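Local atomic coordinates of putative NADH-flavin reductase (Streptococcus pneumoniae TIGR4, PDB entry 4R01), a protein that probably binds NAD(P)H through a Rossmann fold and is thought to act as an NADH-flavin reductase, an oxidoreductase passing hydride to a flavin. Residues D60-A65 and T93-V98; S78-L83 and A132-L137; N145-S150 and H199-R204; I166-I171 and R204-E209. All coordinates share one frame; numbering follows the deposited sequence.

In the fold
Contacts 1, 3 and 4 lie along one mixed sheet, its strands ordered 61-64, 94-98, 145-150, 203-209 and antiparallel 165-168. Contact 1 is centred about 9 Å from the centre of contact 3 and 17 Å from that of contact 4. Contacts 3 and 4 share R204 and the strand 203-209. Contact 2 pairs helices 76-88 and 125-138 over one face of the sheet, touching contact 1 through I81 and contact 3 through L135. Along the chain, segments of contacts 1 and 2 alternate and close before those of contacts 3 and 4, which also alternate. Together they run from the middle of the Rossmann-type sheet to its edge strand 165-168, the C-terminal strand lying just inside it.

Contact 1 of 4, residues D60-A65 and T93-V98; sequences DAVISA and TRFLVV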
loop_
_atom_site.group_PDB
_atom_site.type_symbol
_atom_site.label_atom_id
_atom_site.label_comp_id
_atom_site.label_asym_id
_atom_site.label_seq_id
_atom_site.Cartn_x
_atom_site.Cartn_y
_atom_site.Cartn_z
ATOM N N ASP A 60 -37.883 -0.634 18.991
ATOM C CA ASP A 60 -37.511 -1.828 18.244
ATOM C C ASP A 60 -35.994 -1.975 18.220
ATOM O O ASP A 60 -35.462 -3.085 18.293
ATOM C CB ASP A 60 -38.065 -1.771 16.821
ATOM C CG ASP A 60 -39.569 -1.920 16.779
ATOM O OD1 ASP A 60 -40.105 -2.757 17.537
ATOM O OD2 ASP A 60 -40.216 -1.201 15.990
ATOM N N ALA A 61 -35.302 -0.846 18.124
ATOM C CA ALA A 61 -33.848 -0.846 18.105
ATOM C C ALA A 61 -33.283 0.466 18.634
ATOM O O ALA A 61 -33.886 1.527 18.472
ATOM C CB ALA A 61 -33.336 -1.109 16.694
ATOM N N VAL A 62 -32.119 0.380 19.269
ATOM C CA VAL A 62 -31.412 1.556 19.753
ATOM C C VAL A 62 -30.062 1.678 19.049
ATOM O O VAL A 62 -29.238 0.767 19.117
ATOM C CB VAL A 62 -31.204 1.500 21.278
ATOM C CG1 VAL A 62 -30.238 2.580 21.724
ATOM C CG2 VAL A 62 -32.538 1.631 22.002
ATOM N N ILE A 63 -29.845 2.799 18.365
ATOM C CA ILE A 63 -28.606 3.015 17.623
ATOM C C ILE A 63 -27.725 4.052 18.304
ATOM O O ILE A 63 -28.086 5.225 18.393
ATOM C CB ILE A 63 -28.870 3.478 16.172
ATOM C CG1 ILE A 63 -29.732 2.462 15.418
ATOM C CG2 ILE A 63 -27.555 3.714 15.441
ATOM C CD1 ILE A 63 -31.214 2.764 15.458
ATOM N N SER A 64 -26.563 3.621 18.781
ATOM C CA SER A 64 -25.640 4.539 19.429
ATOM C C SER A 64 -24.608 5.070 18.442
ATOM O O SER A 64 -23.809 4.317 17.884
ATOM C CB SER A 64 -24.940 3.865 20.607
ATOM O OG SER A 64 -23.976 4.734 21.175
ATOM N N ALA A 65 -24.647 6.380 18.230
ATOM C CA ALA A 65 -23.671 7.065 17.399
ATOM C C ALA A 65 -22.778 7.913 18.291
ATOM O O ALA A 65 -22.277 8.957 17.882
ATOM C CB ALA A 65 -24.363 7.923 16.353
ATOM N N THR A 93 -34.901 -6.039 22.235
ATOM C CA THR A 93 -34.479 -4.843 21.508
ATOM C C THR A 93 -33.078 -4.972 20.906
ATOM O O THR A 93 -32.151 -5.460 21.555
ATOM C CB THR A 93 -34.504 -3.602 22.424
ATOM O OG1 THR A 93 -35.761 -3.536 23.108
ATOM C CG2 THR A 93 -34.301 -2.329 21.616
ATOM N N ARG A 94 -32.935 -4.533 19.657
ATOM C CA ARG A 94 -31.642 -4.530 18.980
ATOM C C ARG A 94 -30.813 -3.316 19.379
ATOM O O ARG A 94 -31.342 -2.219 19.550
ATOM C CB ARG A 94 -31.829 -4.554 17.461
ATOM C CG ARG A 94 -32.331 -5.879 16.916
ATOM C CD ARG A 94 -32.174 -5.946 15.406
ATOM N NE ARG A 94 -30.775 -5.843 14.993
ATOM C CZ ARG A 94 -30.372 -5.840 13.726
ATOM N NH1 ARG A 94 -31.261 -5.936 12.746
ATOM N NH2 ARG A 94 -29.082 -5.740 13.437
ATOM N N PHE A 95 -29.511 -3.516 19.529
ATOM C CA PHE A 95 -28.614 -2.430 19.898
ATOM C C PHE A 95 -27.469 -2.315 18.897
ATOM O O PHE A 95 -26.530 -3.109 18.921
ATOM C CB PHE A 95 -28.077 -2.641 21.315
ATOM C CG PHE A 95 -27.000 -1.671 21.710
ATOM C CD1 PHE A 95 -27.257 -0.310 21.760
ATOM C CD2 PHE A 95 -25.737 -2.123 22.049
ATOM C CE1 PHE A 95 -26.268 0.584 22.128
ATOM C CE2 PHE A 95 -24.745 -1.237 22.421
ATOM C CZ PHE A 95 -25.010 0.120 22.459
ATOM N N LEU A 96 -27.561 -1.327 18.012
ATOM C CA LEU A 96 -26.552 -1.122 16.979
ATOM C C LEU A 96 -25.546 -0.065 17.396
ATOM O O LEU A 96 -25.905 0.940 18.007
ATOM C CB LEU A 96 -27.202 -0.723 15.652
ATOM C CG LEU A 96 -27.668 -1.850 14.727
ATOM C CD1 LEU A 96 -28.846 -2.606 15.321
ATOM C CD2 LEU A 96 -28.016 -1.295 13.356
ATOM N N VAL A 97 -24.282 -0.299 17.063
ATOM C CA VAL A 97 -23.219 0.641 17.392
ATOM C C VAL A 97 -22.517 1.135 16.136
ATOM O O VAL A 97 -22.106 0.338 15.293
ATOM C CB VAL A 97 -22.167 0.007 18.327
ATOM C CG1 VAL A 97 -21.074 1.013 18.658
ATOM C CG2 VAL A 97 -22.823 -0.507 19.594
ATOM N N VAL A 98 -22.393 2.451 16.009
ATOM C CA VAL A 98 -21.542 3.032 14.980
ATOM C C VAL A 98 -20.098 2.875 15.424
ATOM O O VAL A 98 -19.641 3.572 16.332
ATOM C CB VAL A 98 -21.855 4.512 14.733
ATOM C CG1 VAL A 98 -20.898 5.087 13.701
ATOM C CG2 VAL A 98 -23.301 4.676 14.288
#
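V62 and L96 carry the middle of this parallel pairing: V62 N donates to R94 O at 2.7 Å, and V62 O in turn receives L96 N at 2.9 Å. The same alternation runs on, S64 N bonding to L96 O and V98 N to S64 O, the latter almost straight at 177°, while R94 N reaches D60 O at the opening end. Side chains alternate between two faces. On one, I63 and L96 lie side by side and point the same way, CG1 of I63 being 4.1 Å from CB of L96. On the other, with CG anti to the backbone N (chi1 172°), the F95 ring leans toward the neighbouring strand; CD1 comes within 3.5 Å of V62 O, and CE1 within 3.9 Å of S64 CB. Beyond this shell, helix 76-88 backs the F95 face with F84 and L88, and L195 of helix 184-196 backs I63 and L96. These are the two strands of a right-handed beta-alpha-beta crossover in the Rossmann fold. Main-chain polar groups thus pair with one another between two apolar layers, whereas the charged end of R94 turns away to a salt bridge with E194.

Contact 2 of 4, residues S78-L83 and A132-L137; sequences SKSIEL and ADELDL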
loop_
_atom_site.group_PDB
_atom_site.type_symbol
_atom_site.label_atom_id
_atom_site.label_comp_id
_atom_site.label_asym_id
_atom_site.label_seq_id
_atom_site.Cartn_x
_atom_site.Cartn_y
_atom_site.Cartn_z
ATOM N N SER A 78 -16.382 2.373 26.228
ATOM C CA SER A 78 -16.552 1.109 26.928
ATOM C C SER A 78 -17.640 1.218 27.985
ATOM O O SER A 78 -18.478 0.327 28.118
ATOM C CB SER A 78 -15.237 0.664 27.570
ATOM O OG SER A 78 -14.273 0.338 26.584
ATOM N N LYS A 79 -17.627 2.318 28.732
ATOM C CA LYS A 79 -18.604 2.517 29.795
ATOM C C LYS A 79 -20.016 2.589 29.224
ATOM O O LYS A 79 -20.972 2.162 29.870
ATOM C CB LYS A 79 -18.290 3.783 30.595
ATOM C CG LYS A 79 -19.004 3.855 31.936
ATOM C CD LYS A 79 -18.869 5.230 32.569
ATOM C CE LYS A 79 -19.588 5.293 33.912
ATOM N NZ LYS A 79 -19.868 6.692 34.342
ATOM N N SER A 80 -20.138 3.117 28.009
ATOM C CA SER A 80 -21.438 3.219 27.353
ATOM C C SER A 80 -21.992 1.831 27.050
ATOM O O SER A 80 -23.181 1.576 27.239
ATOM C CB SER A 80 -21.342 4.049 26.070
ATOM O OG SER A 80 -20.557 3.392 25.089
ATOM N N ILE A 81 -21.121 0.939 26.588
ATOM C CA ILE A 81 -21.500 -0.445 26.326
ATOM C C ILE A 81 -22.007 -1.125 27.591
ATOM O O ILE A 81 -23.063 -1.756 27.586
ATOM C CB ILE A 81 -20.323 -1.257 25.766
ATOM C CG1 ILE A 81 -19.861 -0.672 24.434
ATOM C CG2 ILE A 81 -20.714 -2.716 25.606
ATOM C CD1 ILE A 81 -20.939 -0.636 23.373
ATOM N N GLU A 82 -21.243 -0.988 28.671
ATOM C CA GLU A 82 -21.609 -1.566 29.957
ATOM C C GLU A 82 -22.965 -1.038 30.411
ATOM O O GLU A 82 -23.784 -1.782 30.948
ATOM C CB GLU A 82 -20.542 -1.257 31.007
ATOM C CG GLU A 82 -20.386 -2.332 32.069
ATOM C CD GLU A 82 -19.645 -3.552 31.555
ATOM O OE1 GLU A 82 -18.467 -3.410 31.166
ATOM O OE2 GLU A 82 -20.240 -4.650 31.538
ATOM N N LEU A 83 -23.194 0.251 30.178
ATOM C CA LEU A 83 -24.457 0.889 30.530
ATOM C C LEU A 83 -25.616 0.363 29.691
ATOM O O LEU A 83 -26.662 -0.013 30.225
ATOM C CB LEU A 83 -24.355 2.404 30.363
ATOM C CG LEU A 83 -25.700 3.134 30.372
ATOM C CD1 LEU A 83 -26.293 3.184 31.775
ATOM C CD2 LEU A 83 -25.557 4.526 29.793
ATOM N N ALA A 132 -12.082 -0.456 19.636
ATOM C CA ALA A 132 -11.749 -1.876 19.627
ATOM C C ALA A 132 -12.087 -2.518 20.970
ATOM O O ALA A 132 -12.638 -3.620 21.018
ATOM C CB ALA A 132 -10.276 -2.079 19.294
ATOM N N ASP A 133 -11.749 -1.823 22.055
ATOM C CA ASP A 133 -12.125 -2.253 23.401
ATOM C C ASP A 133 -13.638 -2.331 23.512
ATOM O O ASP A 133 -14.185 -3.216 24.166
ATOM C CB ASP A 133 -11.574 -1.292 24.458
ATOM C CG ASP A 133 -10.060 -1.325 24.549
ATOM O OD1 ASP A 133 -9.421 -2.008 23.720
ATOM O OD2 ASP A 133 -9.507 -0.660 25.451
ATOM N N GLU A 134 -14.298 -1.383 22.858
ATOM C CA GLU A 134 -15.751 -1.313 22.810
ATOM C C GLU A 134 -16.338 -2.584 22.208
ATOM O O GLU A 134 -17.258 -3.182 22.767
ATOM C CB GLU A 134 -16.178 -0.084 22.002
ATOM C CG GLU A 134 -17.667 0.116 21.859
ATOM C CD GLU A 134 -18.008 1.462 21.244
ATOM O OE1 GLU A 134 -17.123 2.062 20.596
ATOM O OE2 GLU A 134 -19.157 1.924 21.413
ATOM N N LEU A 135 -15.790 -2.997 21.068
ATOM C CA LEU A 135 -16.252 -4.197 20.382
ATOM C C LEU A 135 -15.928 -5.463 21.177
ATOM O O LEU A 135 -16.743 -6.386 21.245
ATOM C CB LEU A 135 -15.635 -4.277 18.983
ATOM C CG LEU A 135 -15.826 -5.580 18.203
ATOM C CD1 LEU A 135 -17.300 -5.864 17.968
ATOM C CD2 LEU A 135 -15.064 -5.533 16.881
ATOM N N ASP A 136 -14.744 -5.501 21.783
ATOM C CA ASP A 136 -14.325 -6.663 22.564
ATOM C C ASP A 136 -15.249 -6.892 23.758
ATOM O O ASP A 136 -15.518 -8.032 24.137
ATOM C CB ASP A 136 -12.878 -6.508 23.043
ATOM C CG ASP A 136 -11.872 -6.572 21.904
ATOM O OD1 ASP A 136 -12.229 -7.083 20.819
ATOM O OD2 ASP A 136 -10.721 -6.123 22.097
ATOM N N LEU A 137 -15.737 -5.805 24.342
ATOM C CA LEU A 137 -16.625 -5.895 25.495
ATOM C C LEU A 137 -18.003 -6.416 25.088
ATOM O O LEU A 137 -18.651 -7.137 25.845
ATOM C CB LEU A 137 -16.748 -4.531 26.180
ATOM C CG LEU A 137 -17.453 -4.495 27.536
ATOM C CD1 LEU A 137 -16.806 -5.472 28.508
ATOM C CD2 LEU A 137 -17.428 -3.088 28.100
HETATM O O HOH W 1 -21.431 3.776 22.651
#
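I81 meets E134 and L137 on the facing helix, and its side chain can be followed outward atom by atom. CB already lies 4.1 Å from L137 CD2. At the branch the two arms divide the work. CG2, anti to the backbone N, stays beside L137, the two side chains sliding past each other in opposite directions. CG1, placed beside the backbone N by a chi1 of -62°, goes to E134 instead and packs 3.5 Å from its CG. The terminal CD1 continues along that same glutamate, 3.7 Å from CG and equally near OE2, with the two side chains crossing at about a right angle.

E134 is extended throughout, which carries its carboxylate beyond I81 to a water that donates to OE2 at 3.2 Å and also to S80 OG at 2.6 Å. This single water links the polar groups of the two helices, and S80 OG has a further partner in the carbonyl of H77. L137 packs on the side of the interface away from this water: CD2 rests 3.6 Å from S78 O and 3.3 Å from E82 OE1. The E82 chain bends at chi2 to lie across the leucine, while its OE2 forms a salt bridge with K141.

The short helical axes come within 9.0 Å of each other and run nearly parallel, 23° apart. Both helices belong to the layer on one face of the Rossmann sheet. Beneath them, I81 touches F95 and E134 touches V97 of strand 94-98, while E134 and L135 reach F148 of strand 145-150.

Contact 3 of 4, residues N145-S150 and H199-R204; sequences NWTFVS and HHIKER
W146 takes a chi1 of 61°, with CG between its own N and carbonyl carbon, and chi2 of -91° then lays the indole flat over the turn at K202 and E203. K202 CA sits over the five-membered ring in a CH-pi contact, 3.7 Å from its centroid and 16° off the normal, and E203 N lies over the same face nearer the rim. The positive backbone angles of K202 carry the chain through this turn beneath the ring. Just before it, K202 N donates to W146 O at 2.7 Å, so the tryptophan holds the turn by both its carbonyl and its ring.

T147 adds a side-chain grip. Its OG1 stands anti to the carbonyl carbon, where it donates to H200 O at 2.6 Å in the carbonyl plane; T147 OG1 also receives a hydrogen bond from R94 NH2. Farther along, F148 N makes a weak bond to E203 O. F148 and R204 run side by side in the same direction, CD of the arginine meeting the ring edge 3.8 Å from CD2. R204 CD also comes 3.2 Å from S150 OG, whose hydrogen bond goes to G100 O. At the opposite end, N145 OD1 touches CG2 of I201, at 3.8 Å, while N145 ND2 is hydrogen-bonded to Q92 O.

The segment 199-204 follows helix 184-196 and leads into strand 203-209 alongside strand 145-150. On the far side of 145-150 runs strand 94-98. L135 and L138 of helix 125-138 pack against F148, and H200 reaches back to E194 of helix 184-196.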
loop_
_atom_site.group_PDB
_atom_site.type_symbol
_atom_site.label_atom_id
_atom_site.label_comp_id
_atom_site.label_asym_id
_atom_site.label_seq_id
_atom_site.Cartn_x
_atom_site.Cartn_y
_atom_site.Cartn_z
ATOM N N ASN A 145 -28.719 -8.380 22.126
ATOM C CA ASN A 145 -28.833 -8.437 20.674
ATOM C C ASN A 145 -28.088 -7.281 20.017
ATOM O O ASN A 145 -28.703 -6.347 19.505
ATOM C CB ASN A 145 -30.301 -8.424 20.251
ATOM C CG ASN A 145 -31.057 -9.639 20.746
ATOM O OD1 ASN A 145 -30.494 -10.726 20.872
ATOM N ND2 ASN A 145 -32.341 -9.459 21.035
ATOM N N TRP A 146 -26.760 -7.355 20.030
ATOM C CA TRP A 146 -25.927 -6.258 19.551
ATOM C C TRP A 146 -25.464 -6.458 18.115
ATOM O O TRP A 146 -25.384 -7.582 17.625
ATOM C CB TRP A 146 -24.709 -6.080 20.464
ATOM C CG TRP A 146 -23.810 -7.284 20.529
ATOM C CD1 TRP A 146 -23.889 -8.318 21.416
ATOM C CD2 TRP A 146 -22.694 -7.572 19.676
ATOM N NE1 TRP A 146 -22.894 -9.233 21.167
ATOM C CE2 TRP A 146 -22.147 -8.799 20.106
ATOM C CE3 TRP A 146 -22.108 -6.914 18.593
ATOM C CZ2 TRP A 146 -21.041 -9.379 19.487
ATOM C CZ3 TRP A 146 -21.008 -7.495 17.979
ATOM C CH2 TRP A 146 -20.487 -8.714 18.430
ATOM N N THR A 147 -25.163 -5.351 17.446
ATOM C CA THR A 147 -24.562 -5.392 16.121
ATOM C C THR A 147 -23.601 -4.221 15.951
ATOM O O THR A 147 -24.016 -3.061 15.919
ATOM C CB THR A 147 -25.621 -5.363 14.999
ATOM O OG1 THR A 147 -26.465 -6.514 15.108
ATOM C CG2 THR A 147 -24.950 -5.370 13.633
ATOM N N PHE A 148 -22.314 -4.541 15.859
ATOM C CA PHE A 148 -21.268 -3.546 15.658
ATOM C C PHE A 148 -21.134 -3.237 14.172
ATOM O O PHE A 148 -20.881 -4.134 13.369
ATOM C CB PHE A 148 -19.939 -4.057 16.219
ATOM C CG PHE A 148 -18.968 -2.968 16.582
ATOM C CD1 PHE A 148 -19.117 -2.258 17.765
ATOM C CD2 PHE A 148 -17.898 -2.669 15.754
ATOM C CE1 PHE A 148 -18.224 -1.262 18.111
ATOM C CE2 PHE A 148 -16.998 -1.673 16.095
ATOM C CZ PHE A 148 -17.162 -0.971 17.278
ATOM N N VAL A 149 -21.309 -1.974 13.800
ATOM C CA VAL A 149 -21.268 -1.607 12.390
ATOM C C VAL A 149 -20.026 -0.786 12.054
ATOM O O VAL A 149 -20.019 0.436 12.185
ATOM C CB VAL A 149 -22.523 -0.824 11.979
ATOM C CG1 VAL A 149 -22.538 -0.601 10.477
ATOM C CG2 VAL A 149 -23.770 -1.569 12.420
ATOM N N SER A 150 -18.976 -1.475 11.619
ATOM C CA SER A 150 -17.732 -0.820 11.237
ATOM C C SER A 150 -17.876 -0.076 9.917
ATOM O O SER A 150 -18.414 -0.615 8.952
ATOM C CB SER A 150 -16.597 -1.842 11.135
ATOM O OG SER A 150 -16.140 -2.229 12.416
ATOM N N HIS A 199 -30.051 -9.495 9.150
ATOM C CA HIS A 199 -29.597 -10.793 9.539
ATOM C C HIS A 199 -28.859 -10.836 10.851
ATOM O O HIS A 199 -29.135 -11.662 11.687
ATOM C CB HIS A 199 -28.701 -11.350 8.428
ATOM C CG HIS A 199 -29.385 -11.448 7.106
ATOM N ND1 HIS A 199 -30.280 -12.450 6.803
ATOM C CD2 HIS A 199 -29.341 -10.646 6.020
ATOM C CE1 HIS A 199 -30.747 -12.268 5.584
ATOM N NE2 HIS A 199 -30.193 -11.180 5.087
ATOM N N HIS A 200 -27.950 -9.893 11.038
ATOM C CA HIS A 200 -26.761 -10.082 11.836
ATOM C C HIS A 200 -26.798 -9.719 13.287
ATOM O O HIS A 200 -26.444 -8.633 13.667
ATOM C CB HIS A 200 -25.623 -9.325 11.194
ATOM C CG HIS A 200 -25.506 -9.546 9.734
ATOM N ND1 HIS A 200 -26.205 -8.808 8.818
ATOM C CD2 HIS A 200 -24.764 -10.417 9.027
ATOM C CE1 HIS A 200 -25.903 -9.215 7.606
ATOM N NE2 HIS A 200 -25.031 -10.191 7.707
ATOM N N ILE A 201 -27.116 -10.685 14.110
ATOM C CA ILE A 201 -27.300 -10.451 15.534
ATOM C C ILE A 201 -26.106 -10.995 16.314
ATOM O O ILE A 201 -25.632 -12.099 16.042
ATOM C CB ILE A 201 -28.598 -11.104 16.045
ATOM C CG1 ILE A 201 -29.771 -10.732 15.134
ATOM C CG2 ILE A 201 -28.875 -10.698 17.485
ATOM C CD1 ILE A 201 -29.991 -9.238 14.999
ATOM N N LYS A 202 -25.625 -10.206 17.274
ATOM C CA LYS A 202 -24.454 -10.550 18.083
ATOM C C LYS A 202 -23.212 -10.783 17.222
ATOM O O LYS A 202 -22.449 -11.719 17.456
ATOM C CB LYS A 202 -24.732 -11.783 18.946
ATOM C CG LYS A 202 -25.946 -11.654 19.851
ATOM C CD LYS A 202 -26.097 -12.881 20.729
ATOM C CE LYS A 202 -27.422 -12.886 21.462
ATOM N NZ LYS A 202 -27.550 -14.092 22.320
ATOM N N GLU A 203 -23.016 -9.923 16.229
ATOM C CA GLU A 203 -21.821 -9.977 15.397
ATOM C C GLU A 203 -21.550 -8.618 14.761
ATOM O O GLU A 203 -22.382 -7.712 14.836
ATOM C CB GLU A 203 -21.958 -11.057 14.321
ATOM C CG GLU A 203 -23.242 -10.992 13.513
ATOM C CD GLU A 203 -23.265 -11.996 12.374
ATOM O OE1 GLU A 203 -22.417 -11.884 11.463
ATOM O OE2 GLU A 203 -24.124 -12.902 12.394
ATOM N N ARG A 204 -20.377 -8.470 14.154
ATOM C CA ARG A 204 -20.026 -7.214 13.507
ATOM C C ARG A 204 -20.097 -7.287 11.990
ATOM O O ARG A 204 -19.586 -8.224 11.376
ATOM C CB ARG A 204 -18.621 -6.758 13.901
ATOM C CG ARG A 204 -18.109 -5.694 12.940
ATOM C CD ARG A 204 -16.708 -5.252 13.221
ATOM N NE ARG A 204 -15.737 -6.326 13.075
ATOM C CZ ARG A 204 -14.441 -6.153 13.280
ATOM N NH1 ARG A 204 -13.997 -4.948 13.612
ATOM N NH2 ARG A 204 -13.595 -7.163 13.148
#

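Contact 4 of 4, residues I166-I171 and R204-E209; sequences ILAGEI and RISLLE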
loop_
_atom_site.group_PDB
_atom_site.type_symbol
_atom_site.label_atom_id
_atom_site.label_comp_id
_atom_site.label_asym_id
_atom_site.label_seq_id
_atom_site.Cartn_x
_atom_site.Cartn_y
_atom_site.Cartn_z
ATOM N N ILE A 166 -21.175 -1.595 -0.204
ATOM C CA ILE A 166 -20.930 -3.025 -0.057
ATOM C C ILE A 166 -21.052 -3.450 1.402
ATOM O O ILE A 166 -20.479 -2.822 2.294
ATOM C CB ILE A 166 -19.539 -3.422 -0.587
ATOM C CG1 ILE A 166 -19.506 -3.320 -2.108
ATOM C CG2 ILE A 166 -19.182 -4.838 -0.175
ATOM C CD1 ILE A 166 -18.146 -3.594 -2.698
ATOM N N LEU A 167 -21.816 -4.509 1.639
ATOM C CA LEU A 167 -21.913 -5.092 2.967
ATOM C C LEU A 167 -20.883 -6.203 3.115
ATOM O O LEU A 167 -20.911 -7.185 2.373
ATOM C CB LEU A 167 -23.320 -5.634 3.221
ATOM C CG LEU A 167 -23.547 -6.386 4.535
ATOM C CD1 LEU A 167 -23.411 -5.450 5.725
ATOM C CD2 LEU A 167 -24.906 -7.061 4.539
ATOM N N ALA A 168 -19.965 -6.041 4.062
ATOM C CA ALA A 168 -18.973 -7.075 4.329
ATOM C C ALA A 168 -19.090 -7.554 5.769
ATOM O O ALA A 168 -20.049 -7.223 6.466
ATOM C CB ALA A 168 -17.572 -6.564 4.044
ATOM N N GLY A 169 -18.109 -8.332 6.213
ATOM C CA GLY A 169 -18.171 -8.933 7.529
ATOM C C GLY A 169 -17.051 -8.525 8.462
ATOM O O GLY A 169 -16.704 -7.348 8.572
ATOM N N GLU A 170 -16.485 -9.520 9.132
ATOM C CA GLU A 170 -15.486 -9.307 10.171
ATOM C C GLU A 170 -14.121 -8.917 9.605
ATOM O O GLU A 170 -13.262 -8.404 10.324
ATOM C CB GLU A 170 -15.356 -10.575 11.017
ATOM C CG GLU A 170 -15.038 -10.328 12.476
ATOM C CD GLU A 170 -16.221 -9.800 13.253
ATOM O OE1 GLU A 170 -17.372 -10.125 12.890
ATOM O OE2 GLU A 170 -15.999 -9.053 14.227
ATOM N N ILE A 171 -13.930 -9.159 8.310
ATOM C CA ILE A 171 -12.626 -9.016 7.676
ATOM C C ILE A 171 -12.547 -7.775 6.789
ATOM O O ILE A 171 -13.498 -7.450 6.076
ATOM C CB ILE A 171 -12.292 -10.280 6.844
ATOM C CG1 ILE A 171 -12.292 -11.515 7.748
ATOM C CG2 ILE A 171 -10.955 -10.144 6.129
ATOM C CD1 ILE A 171 -12.012 -12.809 7.018
ATOM N N ARG A 204 -20.377 -8.470 14.154
ATOM C CA ARG A 204 -20.026 -7.214 13.507
ATOM C C ARG A 204 -20.097 -7.287 11.990
ATOM O O ARG A 204 -19.586 -8.224 11.376
ATOM C CB ARG A 204 -18.621 -6.758 13.901
ATOM C CG ARG A 204 -18.109 -5.694 12.940
ATOM C CD ARG A 204 -16.708 -5.252 13.221
ATOM N NE ARG A 204 -15.737 -6.326 13.075
ATOM C CZ ARG A 204 -14.441 -6.153 13.280
ATOM N NH1 ARG A 204 -13.997 -4.948 13.612
ATOM N NH2 ARG A 204 -13.595 -7.163 13.148
ATOM N N ILE A 205 -20.725 -6.279 11.396
ATOM C CA ILE A 205 -20.695 -6.100 9.956
ATOM C C ILE A 205 -19.859 -4.873 9.609
ATOM O O ILE A 205 -19.545 -4.062 10.481
ATOM C CB ILE A 205 -22.107 -5.936 9.380
ATOM C CG1 ILE A 205 -22.809 -4.748 10.043
ATOM C CG2 ILE A 205 -22.905 -7.213 9.582
ATOM C CD1 ILE A 205 -24.214 -4.515 9.541
ATOM N N SER A 206 -19.499 -4.740 8.336
ATOM C CA SER A 206 -18.748 -3.576 7.878
ATOM C C SER A 206 -19.336 -3.032 6.578
ATOM O O SER A 206 -19.917 -3.780 5.788
ATOM C CB SER A 206 -17.268 -3.924 7.691
ATOM O OG SER A 206 -17.112 -5.032 6.823
ATOM N N LEU A 207 -19.183 -1.728 6.366
ATOM C CA LEU A 207 -19.764 -1.065 5.203
ATOM C C LEU A 207 -18.713 -0.285 4.418
ATOM O O LEU A 207 -17.736 0.195 4.993
ATOM C CB LEU A 207 -20.898 -0.133 5.637
ATOM C CG LEU A 207 -22.093 -0.815 6.305
ATOM C CD1 LEU A 207 -23.049 0.219 6.886
ATOM C CD2 LEU A 207 -22.807 -1.703 5.304
ATOM N N LEU A 208 -18.917 -0.162 3.106
ATOM C CA LEU A 208 -17.975 0.554 2.250
ATOM C C LEU A 208 -18.604 0.874 0.901
ATOM O O LEU A 208 -19.579 0.242 0.505
ATOM C CB LEU A 208 -16.683 -0.263 2.091
ATOM C CG LEU A 208 -16.627 -1.646 1.420
ATOM C CD1 LEU A 208 -16.398 -1.565 -0.099
ATOM C CD2 LEU A 208 -15.615 -2.563 2.112
ATOM N N GLU A 209 -18.050 1.868 0.211
ATOM C CA GLU A 209 -18.622 2.376 -1.039
ATOM C C GLU A 209 -18.433 1.414 -2.212
ATOM O O GLU A 209 -17.499 0.613 -2.216
ATOM C CB GLU A 209 -18.002 3.733 -1.387
ATOM C CG GLU A 209 -18.687 4.490 -2.514
ATOM C CD GLU A 209 -17.889 5.698 -2.964
ATOM O OE1 GLU A 209 -17.969 6.060 -4.158
ATOM O OE2 GLU A 209 -17.175 6.281 -2.125
HETATM O O HOH W 2 -14.453 -4.802 5.336
#
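I166-A168 and S206-L208 pair as antiparallel strands, with A168 N bonded to S206 O at 2.8 Å, S206 N returning a bond to A168 O, and I166 N bonded to L208 O. This is the outer margin of the Rossmann sheet within the chain, where strand 165-168 reverses the otherwise parallel order. On one face, L167 slants across L207, CD1 lying 3.8 Å from L207 CD2; the same CD1 is 3.9 Å from I205 CB. The other face holds I166 and L208, whose CD1 rests 3.7 Å from I166 CB, followed by A168 and S206.

Past the strand end the chain turns at G169 and E170. The glutamate bends at chi2 and crosses R204 at about a right angle, their carboxylate and guanidinium planes 41° apart, in a salt bridge with NE that is weak as a hydrogen bond; the placement of OE2 is less certain. R139 supplies that carboxylate with a second cation, and R204 NH2 also bonds S103 O. L207 and I205 face helix 184-196 through Y187 and E194.

S206 chi1 of 55° points OG at the turn, where it donates to a lone pair of G169 O at 2.9 Å and accepts from a water 3.1 Å away that also donates to I171 O.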